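Local coordinates for protein superoxide dismutase [Fe] (PDB 1MA1) that destroys superoxide radicals by converting them, at one iron ion per subunit, into molecular oxygen and hydrogen peroxide, at residues A[31-36]-A[79-84]; A[164-169]-A[186-191]. All coordinates share one frame; numbering follows the deposited sequence.

Contacts 1 and 2 approach the same iron ion from the two domains of the subunit. Contact 1 joins the two long helices of the alpha-hairpin domain and supplies His33 and His81; contact 2, in the C-terminal domain, supplies Asp167 from the last residue of strand 164-167. His171, a little further along the chain, is the fourth protein ligand, and one water bound to the iron is common to both contacts. Their centres lie about 13 Å apart, yet they meet at the iron, where the neighbouring (cis) ligands His33 NE2 and Asp167 OD2 are 2.6 Å apart, and in packing, Phe84 CD1 lying 3.3 Å from Val165 O. The iron site thus forms where the two domains meet.

Contact 1 (A[31-36]-A[79-84]); sequences TIHHQK and VLHLFF. With FE (Fe (III) ion), chain G.
His33 and His81 meet through the iron they share. Each uses its NE2 as the metal ligand, at 2.1 Å from the iron in the case of His33 NE2 and equally for His81 NE2. The two nitrogens are brought within 2.8 Å of each other, but no hydrogen bond joins them; the metal accounts for their closeness. The imidazoles meet rim to rim with their planes at 89°, neither lying over the other's face. His33 swings its CG away from the backbone N (chi1 -166°), whereas His81 keeps its CG beside the backbone N (chi1 -78°), and from the facing helices both rings reach inward to one point. The remaining ring nitrogen of His81, ND1, is hydrogen-bonded to Gly77 O one turn earlier in its own helix, which, with the metal bond, holds the rotation of the ring.

Aromatic packing adds Phe84, whose CE2 lies 3.9 Å from His33 CE1, with the two rings oblique. Trp85 meets the His33 ring edge-to-face. Thus helices 27-57 and 64-86 each give one histidine to the mononuclear site, as is characteristic of the N-terminal helical hairpin of iron/manganese superoxide dismutases.

Contact 2 (A[164-169]-A[186-191]); sequences LVLDVW and EAFWNI. With FE (Fe (III) ion), chain G.
Leu166 lays its CD1 over the face of the Phe188 ring, a CH-pi contact 3.6 Å from CD1 to the ring centroid and 14° off the normal. This is the strand-to-helix packing of the C-terminal alpha/beta domain of iron/manganese superoxide dismutases: 164-167, an outer strand, within this chain, of a three-stranded antiparallel sheet, packs beside helix 181-188 at Phe188. The second methyl of Leu166, CD2, comes to 3.8 Å from Phe188 CD2. At the far end of the ring, Phe188 CZ receives Leu164 CD2 at the edge, 4.1 Å away, and Val165 O obliquely. With CG anti to the backbone N (chi1 171°), the Phe188 ring extends toward the strand.

Further out, Phe120 of helix 113-125 packs on both Leu164 and Leu166, while the Val165 side chain points to the other side of the strand and meets Leu80 and Phe84 of the hairpin domain. Backbone bonds to Leu135 and Ala133 hold the strand in its sheet. Asp167, next to Leu166, binds the iron through OD2 at 1.9 Å. Its other oxygen closes an Asx turn: Trp169 N donates to Asp167 OD1 at 2.9 Å, from above the carboxylate plane.

Contact 1 (A[31-36]-A[79-84])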
loop_
_atom_site.group_PDB
_atom_site.type_symbol
_atom_site.label_atom_id
_atom_site.label_comp_id
_atom_site.label_asym_id
_atom_site.label_seq_id
_atom_site.Cartn_x
_atom_site.Cartn_y
_atom_site.Cartn_z
ATOM N N THR A 31 -22.374 1.462 -19.199
ATOM C CA THR A 31 -21.873 0.784 -20.377
ATOM C C THR A 31 -20.355 0.818 -20.420
ATOM O O THR A 31 -19.700 -0.189 -20.692
ATOM C CB THR A 31 -22.409 1.440 -21.630
ATOM O OG1 THR A 31 -23.837 1.366 -21.604
ATOM C CG2 THR A 31 -21.867 0.755 -22.868
ATOM N N ILE A 32 -19.788 1.980 -20.146
ATOM C CA ILE A 32 -18.350 2.095 -20.194
ATOM C C ILE A 32 -17.623 1.471 -18.975
ATOM O O ILE A 32 -16.536 0.899 -19.140
ATOM C CB ILE A 32 -17.948 3.596 -20.433
ATOM C CG1 ILE A 32 -16.469 3.800 -20.134
ATOM C CG2 ILE A 32 -18.820 4.514 -19.618
ATOM C CD1 ILE A 32 -15.980 5.216 -20.393
ATOM N N HIS A 33 -18.225 1.540 -17.782
ATOM C CA HIS A 33 -17.696 0.838 -16.605
ATOM C C HIS A 33 -17.560 -0.637 -16.948
ATOM O O HIS A 33 -16.520 -1.254 -16.691
ATOM C CB HIS A 33 -18.648 0.994 -15.392
ATOM C CG HIS A 33 -18.060 0.606 -14.063
ATOM N ND1 HIS A 33 -18.658 0.953 -12.878
ATOM C CD2 HIS A 33 -16.928 -0.066 -13.717
ATOM C CE1 HIS A 33 -17.930 0.523 -11.860
ATOM N NE2 HIS A 33 -16.869 -0.103 -12.338
ATOM N N HIS A 34 -18.620 -1.198 -17.528
ATOM C CA HIS A 34 -18.667 -2.623 -17.820
ATOM C C HIS A 34 -17.731 -2.982 -18.954
ATOM O O HIS A 34 -16.955 -3.931 -18.850
ATOM C CB HIS A 34 -20.082 -3.040 -18.191
ATOM C CG HIS A 34 -20.229 -4.505 -18.458
ATOM N ND1 HIS A 34 -20.760 -5.007 -19.627
ATOM C CD2 HIS A 34 -19.911 -5.587 -17.700
ATOM C CE1 HIS A 34 -20.765 -6.325 -19.582
ATOM N NE2 HIS A 34 -20.255 -6.701 -18.420
ATOM N N GLN A 35 -17.787 -2.221 -20.040
ATOM C CA GLN A 35 -17.230 -2.701 -21.293
ATOM C C GLN A 35 -15.801 -2.280 -21.481
ATOM O O GLN A 35 -15.071 -2.900 -22.252
ATOM C CB GLN A 35 -18.038 -2.198 -22.478
ATOM C CG GLN A 35 -19.492 -2.510 -22.365
ATOM C CD GLN A 35 -20.130 -2.664 -23.711
ATOM O OE1 GLN A 35 -19.736 -1.998 -24.677
ATOM N NE2 GLN A 35 -21.132 -3.547 -23.796
ATOM N N LYS A 36 -15.412 -1.215 -20.791
ATOM C CA LYS A 36 -14.027 -0.758 -20.837
ATOM C C LYS A 36 -13.200 -1.231 -19.640
ATOM O O LYS A 36 -12.177 -1.900 -19.805
ATOM C CB LYS A 36 -13.979 0.759 -20.925
ATOM C CG LYS A 36 -14.628 1.293 -22.166
ATOM C CD LYS A 36 -13.992 0.680 -23.390
ATOM C CE LYS A 36 -14.729 1.097 -24.653
ATOM N NZ LYS A 36 -14.067 0.597 -25.884
ATOM N N VAL A 79 -13.110 -9.926 -9.841
ATOM C CA VAL A 79 -14.004 -10.490 -8.833
ATOM C C VAL A 79 -14.950 -9.448 -8.242
ATOM O O VAL A 79 -16.141 -9.697 -8.135
ATOM C CB VAL A 79 -13.219 -11.139 -7.663
ATOM C CG1 VAL A 79 -14.181 -11.598 -6.601
ATOM C CG2 VAL A 79 -12.415 -12.323 -8.152
ATOM N N LEU A 80 -14.426 -8.289 -7.865
ATOM C CA LEU A 80 -15.261 -7.238 -7.274
ATOM C C LEU A 80 -16.323 -6.671 -8.226
ATOM O O LEU A 80 -17.462 -6.418 -7.799
ATOM C CB LEU A 80 -14.386 -6.086 -6.744
ATOM C CG LEU A 80 -13.566 -6.422 -5.499
ATOM C CD1 LEU A 80 -12.595 -5.333 -5.151
ATOM C CD2 LEU A 80 -14.517 -6.652 -4.360
ATOM N N HIS A 81 -15.965 -6.469 -9.503
ATOM C CA HIS A 81 -16.955 -5.984 -10.465
ATOM C C HIS A 81 -18.021 -7.064 -10.636
ATOM O O HIS A 81 -19.206 -6.762 -10.745
ATOM C CB HIS A 81 -16.322 -5.599 -11.825
ATOM C CG HIS A 81 -15.629 -4.262 -11.823
ATOM N ND1 HIS A 81 -14.344 -4.100 -11.358
ATOM C CD2 HIS A 81 -16.019 -3.032 -12.261
ATOM C CE1 HIS A 81 -13.968 -2.838 -11.516
ATOM N NE2 HIS A 81 -14.965 -2.166 -12.064
ATOM N N LEU A 82 -17.613 -8.324 -10.609
ATOM C CA LEU A 82 -18.576 -9.410 -10.728
ATOM C C LEU A 82 -19.664 -9.363 -9.649
ATOM O O LEU A 82 -20.847 -9.452 -9.966
ATOM C CB LEU A 82 -17.883 -10.764 -10.654
ATOM C CG LEU A 82 -18.778 -12.003 -10.827
ATOM C CD1 LEU A 82 -19.389 -11.983 -12.229
ATOM C CD2 LEU A 82 -17.952 -13.287 -10.644
ATOM N N PHE A 83 -19.272 -9.236 -8.384
ATOM C CA PHE A 83 -20.241 -9.136 -7.296
ATOM C C PHE A 83 -20.998 -7.814 -7.313
ATOM O O PHE A 83 -22.139 -7.747 -6.863
ATOM C CB PHE A 83 -19.553 -9.304 -5.927
ATOM C CG PHE A 83 -19.187 -10.725 -5.591
ATOM C CD1 PHE A 83 -18.150 -11.377 -6.256
ATOM C CD2 PHE A 83 -19.886 -11.424 -4.615
ATOM C CE1 PHE A 83 -17.821 -12.693 -5.953
ATOM C CE2 PHE A 83 -19.559 -12.748 -4.310
ATOM C CZ PHE A 83 -18.527 -13.381 -4.983
ATOM N N PHE A 84 -20.349 -6.768 -7.821
ATOM C CA PHE A 84 -20.940 -5.431 -7.860
ATOM C C PHE A 84 -22.183 -5.446 -8.742
ATOM O O PHE A 84 -23.261 -5.068 -8.301
ATOM C CB PHE A 84 -19.922 -4.424 -8.402
ATOM C CG PHE A 84 -20.421 -3.002 -8.431
ATOM C CD1 PHE A 84 -20.949 -2.412 -7.289
ATOM C CD2 PHE A 84 -20.335 -2.243 -9.589
ATOM C CE1 PHE A 84 -21.383 -1.078 -7.305
ATOM C CE2 PHE A 84 -20.756 -0.913 -9.619
ATOM C CZ PHE A 84 -21.284 -0.327 -8.471
HETATM FE FE FE G . -14.936 -0.114 -11.473
HETATM O O HOH W 1 -13.293 -0.424 -10.537
#

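Contact 2 (A[164-169]-A[186-191])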
loop_
_atom_site.group_PDB
_atom_site.type_symbol
_atom_site.label_atom_id
_atom_site.label_comp_id
_atom_site.label_asym_id
_atom_site.label_seq_id
_atom_site.Cartn_x
_atom_site.Cartn_y
_atom_site.Cartn_z
ATOM N N LEU A 164 -21.709 -7.802 0.011
ATOM C CA LEU A 164 -22.199 -6.579 -0.612
ATOM C C LEU A 164 -20.987 -5.763 -1.042
ATOM O O LEU A 164 -19.993 -5.692 -0.313
ATOM C CB LEU A 164 -22.993 -5.757 0.402
ATOM C CG LEU A 164 -24.133 -4.861 -0.082
ATOM C CD1 LEU A 164 -24.202 -3.669 0.862
ATOM C CD2 LEU A 164 -23.922 -4.398 -1.500
ATOM N N VAL A 165 -21.075 -5.124 -2.199
ATOM C CA VAL A 165 -19.931 -4.433 -2.760
ATOM C C VAL A 165 -20.369 -3.119 -3.407
ATOM O O VAL A 165 -21.383 -3.062 -4.103
ATOM C CB VAL A 165 -19.225 -5.360 -3.800
ATOM C CG1 VAL A 165 -18.784 -4.582 -5.003
ATOM C CG2 VAL A 165 -18.023 -6.037 -3.161
ATOM N N LEU A 166 -19.609 -2.060 -3.179
ATOM C CA LEU A 166 -19.893 -0.775 -3.806
ATOM C C LEU A 166 -18.632 -0.146 -4.429
ATOM O O LEU A 166 -17.718 0.260 -3.709
ATOM C CB LEU A 166 -20.490 0.173 -2.754
ATOM C CG LEU A 166 -20.648 1.624 -3.175
ATOM C CD1 LEU A 166 -21.447 1.691 -4.469
ATOM C CD2 LEU A 166 -21.304 2.401 -2.048
ATOM N N ASP A 167 -18.581 -0.073 -5.762
ATOM C CA ASP A 167 -17.408 0.470 -6.441
ATOM C C ASP A 167 -17.373 1.973 -6.191
ATOM O O ASP A 167 -18.391 2.656 -6.293
ATOM C CB ASP A 167 -17.451 0.160 -7.954
ATOM C CG ASP A 167 -16.142 0.514 -8.675
ATOM O OD1 ASP A 167 -15.250 1.056 -7.999
ATOM O OD2 ASP A 167 -15.992 0.273 -9.913
ATOM N N VAL A 168 -16.199 2.491 -5.868
ATOM C CA VAL A 168 -16.083 3.909 -5.637
ATOM C C VAL A 168 -14.804 4.464 -6.284
ATOM O O VAL A 168 -14.412 5.618 -6.047
ATOM C CB VAL A 168 -16.146 4.166 -4.102
ATOM C CG1 VAL A 168 -14.746 4.149 -3.475
ATOM C CG2 VAL A 168 -16.907 5.440 -3.831
ATOM N N TRP A 169 -14.157 3.635 -7.108
ATOM C CA TRP A 169 -13.323 4.141 -8.203
ATOM C C TRP A 169 -14.026 5.303 -8.912
ATOM O O TRP A 169 -15.239 5.283 -9.107
ATOM C CB TRP A 169 -13.039 3.047 -9.246
ATOM C CG TRP A 169 -12.028 2.020 -8.833
ATOM C CD1 TRP A 169 -12.127 1.129 -7.803
ATOM C CD2 TRP A 169 -10.761 1.769 -9.456
ATOM N NE1 TRP A 169 -11.011 0.349 -7.741
ATOM C CE2 TRP A 169 -10.151 0.714 -8.747
ATOM C CE3 TRP A 169 -10.084 2.333 -10.550
ATOM C CZ2 TRP A 169 -8.887 0.208 -9.095
ATOM C CZ3 TRP A 169 -8.829 1.828 -10.894
ATOM C CH2 TRP A 169 -8.248 0.779 -10.166
ATOM N N GLU A 186 -25.201 7.876 -2.355
ATOM C CA GLU A 186 -26.599 7.996 -1.964
ATOM C C GLU A 186 -27.551 7.362 -2.989
ATOM O O GLU A 186 -28.506 6.682 -2.619
ATOM C CB GLU A 186 -26.944 9.471 -1.758
ATOM C CG GLU A 186 -28.353 9.724 -1.313
ATOM C CD GLU A 186 -28.717 8.876 -0.116
ATOM O OE1 GLU A 186 -27.878 8.772 0.816
ATOM O OE2 GLU A 186 -29.850 8.319 -0.105
ATOM N N ALA A 187 -27.289 7.571 -4.274
ATOM C CA ALA A 187 -28.116 6.963 -5.316
ATOM C C ALA A 187 -28.064 5.439 -5.243
ATOM O O ALA A 187 -29.037 4.757 -5.565
ATOM C CB ALA A 187 -27.665 7.436 -6.693
ATOM N N PHE A 188 -26.922 4.912 -4.796
ATOM C CA PHE A 188 -26.656 3.481 -4.838
ATOM C C PHE A 188 -27.708 2.713 -4.054
ATOM O O PHE A 188 -28.101 1.613 -4.444
ATOM C CB PHE A 188 -25.269 3.212 -4.268
ATOM C CG PHE A 188 -24.967 1.757 -4.053
ATOM C CD1 PHE A 188 -24.820 0.892 -5.134
ATOM C CD2 PHE A 188 -24.847 1.244 -2.758
ATOM C CE1 PHE A 188 -24.560 -0.466 -4.924
ATOM C CE2 PHE A 188 -24.590 -0.110 -2.543
ATOM C CZ PHE A 188 -24.447 -0.968 -3.623
ATOM N N TRP A 189 -28.161 3.291 -2.948
ATOM C CA TRP A 189 -29.078 2.589 -2.056
ATOM C C TRP A 189 -30.454 2.392 -2.682
ATOM O O TRP A 189 -31.263 1.604 -2.186
ATOM C CB TRP A 189 -29.210 3.338 -0.727
ATOM C CG TRP A 189 -27.921 3.409 0.015
ATOM C CD1 TRP A 189 -27.104 4.495 0.143
ATOM C CD2 TRP A 189 -27.266 2.331 0.696
ATOM N NE1 TRP A 189 -25.977 4.159 0.869
ATOM C CE2 TRP A 189 -26.051 2.839 1.217
ATOM C CE3 TRP A 189 -27.584 0.986 0.911
ATOM C CZ2 TRP A 189 -25.158 2.049 1.939
ATOM C CZ3 TRP A 189 -26.687 0.196 1.633
ATOM C CH2 TRP A 189 -25.490 0.737 2.137
ATOM N N ASN A 190 -30.710 3.097 -3.780
ATOM C CA ASN A 190 -31.935 2.896 -4.539
ATOM C C ASN A 190 -31.905 1.635 -5.389
ATOM O O ASN A 190 -32.952 1.149 -5.805
ATOM C CB ASN A 190 -32.199 4.090 -5.447
ATOM C CG ASN A 190 -32.517 5.342 -4.675
ATOM O OD1 ASN A 190 -33.538 5.404 -4.010
ATOM N ND2 ASN A 190 -31.646 6.346 -4.754
ATOM N N ILE A 191 -30.716 1.109 -5.652
ATOM C CA ILE A 191 -30.598 -0.001 -6.580
ATOM C C ILE A 191 -29.870 -1.218 -6.009
ATOM O O ILE A 191 -29.575 -2.158 -6.743
ATOM C CB ILE A 191 -29.903 0.458 -7.872
ATOM C CG1 ILE A 191 -28.623 1.254 -7.538
ATOM C CG2 ILE A 191 -30.862 1.310 -8.672
ATOM C CD1 ILE A 191 -27.738 1.554 -8.727
HETATM FE FE FE G . -14.936 -0.114 -11.473
HETATM O O HOH W 1 -13.293 -0.424 -10.537
#